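Local coordinates for protein leucine aminopeptidase 2 (PDB 2XQ0) that removes N-terminal residues from peptides, preferring di- and tripeptides, as a zinc-dependent M1-family aminopeptidase with a weak epoxide hydrolase activity, at residues A[150-153]-A[158-161]. Numbering follows the deposited sequence.
Sequences HARS and FDTP
Carboxylate oxygen OD2 of Asp159 is gripped twice by one residue: the backbone N of Arg152 donates to it at 3.1 Å, and NE of Arg152 reaches the same OD2 at 2.8 Å in a salt bridge. The two N-H groups come from opposite faces of the carboxylate, the amide from well above its plane and NE from the anti side, closer to the plane. A third bond, from NH2 of Arg152 to the backbone O of Asp159 at 2.9 Å, lies in the carbonyl plane on a lone pair. Arginine suits the place because NE and NH2, along one guanidinium edge, grip Asp159 side-on, serving a side-chain and a main-chain acceptor together. The guanidinium plane stands 76° from that of the carboxylate. With CG between N and the carbonyl carbon (chi1 67°) and a bend at chi3, NE comes round to the OD2 that the Arg152 amide already holds. Asp159 is the centre of an inverse gamma turn, while 151-153 form a short 3-10 segment; both belong to the long connection between strands 141-144 and 165-172 in the M1 N-terminal domain. Aspartate fits because its CG, anti to the backbone N (chi1 -168°), puts OD2 between the amide and NE of Arg152. CB of Ala151, a methyl small enough to sit against the carboxylate, lies 3.6 Å from OD1 of Asp159. A leucine in place of Arg152 would probably leave the buried Asp159 carboxylate without its countercharge and its backbone O without the NH2 donor. The guanidinium also donates to the backbone O of Leu97 and of Ser20, and the Asp159 amide to Asp70. The side chain of Ala151 lies about 4 Å from that of Leu146, a substrate-binding residue.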
# COMPACT_ATOMS: atom_id res chain seq x y z
N HIS A 150 8.59 8.79 -5.88
CA HIS A 150 9.66 8.17 -6.66
C HIS A 150 9.43 8.28 -8.17
O HIS A 150 10.30 7.89 -8.96
CB HIS A 150 9.82 6.70 -6.25
CG HIS A 150 10.28 6.52 -4.84
ND1 HIS A 150 11.54 6.87 -4.42
CD2 HIS A 150 9.64 6.05 -3.75
CE1 HIS A 150 11.66 6.61 -3.13
NE2 HIS A 150 10.52 6.11 -2.70
N ALA A 151 8.28 8.79 -8.58
CA ALA A 151 8.04 8.95 -10.02
C ALA A 151 9.11 9.85 -10.63
O ALA A 151 9.58 9.62 -11.75
CB ALA A 151 6.67 9.50 -10.29
N ARG A 152 9.52 10.87 -9.88
CA ARG A 152 10.58 11.78 -10.33
C ARG A 152 11.94 11.08 -10.47
O ARG A 152 12.89 11.66 -10.98
CB ARG A 152 10.71 12.97 -9.36
CG ARG A 152 11.21 12.56 -7.97
CD ARG A 152 11.07 13.66 -6.91
NE ARG A 152 9.67 14.00 -6.65
CZ ARG A 152 9.22 14.83 -5.71
NH1 ARG A 152 10.07 15.48 -4.91
NH2 ARG A 152 7.91 15.02 -5.58
N SER A 153 12.04 9.83 -10.02
CA SER A 153 13.31 9.10 -10.20
C SER A 153 13.21 8.18 -11.41
O SER A 153 14.20 7.52 -11.81
CB SER A 153 13.64 8.31 -8.93
OG SER A 153 14.94 7.75 -8.95
N PHE A 158 5.85 16.72 -13.10
CA PHE A 158 5.26 17.44 -11.97
C PHE A 158 4.83 16.36 -10.98
O PHE A 158 3.69 15.89 -11.02
CB PHE A 158 4.06 18.23 -12.43
CG PHE A 158 4.39 19.33 -13.40
CD1 PHE A 158 5.04 20.48 -12.98
CD2 PHE A 158 4.03 19.23 -14.73
CE1 PHE A 158 5.34 21.50 -13.87
CE2 PHE A 158 4.32 20.26 -15.62
CZ PHE A 158 4.98 21.39 -15.19
N ASP A 159 5.76 15.94 -10.12
CA ASP A 159 5.55 14.78 -9.25
C ASP A 159 4.75 15.13 -7.99
O ASP A 159 5.26 15.10 -6.86
CB ASP A 159 6.90 14.14 -8.86
CG ASP A 159 6.74 12.77 -8.20
OD1 ASP A 159 5.60 12.24 -8.16
OD2 ASP A 159 7.75 12.20 -7.73
N THR A 160 3.48 15.45 -8.21
CA THR A 160 2.56 15.75 -7.10
C THR A 160 1.20 15.10 -7.39
O THR A 160 0.79 15.01 -8.55
CB THR A 160 2.43 17.29 -6.86
OG1 THR A 160 1.24 17.57 -6.10
CG2 THR A 160 2.36 18.05 -8.15
N PRO A 161 0.51 14.63 -6.35
CA PRO A 161 -0.79 14.03 -6.63
C PRO A 161 -1.85 15.07 -7.01
O PRO A 161 -2.94 14.70 -7.45
CB PRO A 161 -1.14 13.30 -5.33
CG PRO A 161 -0.27 13.93 -4.27
CD PRO A 161 0.99 14.35 -4.98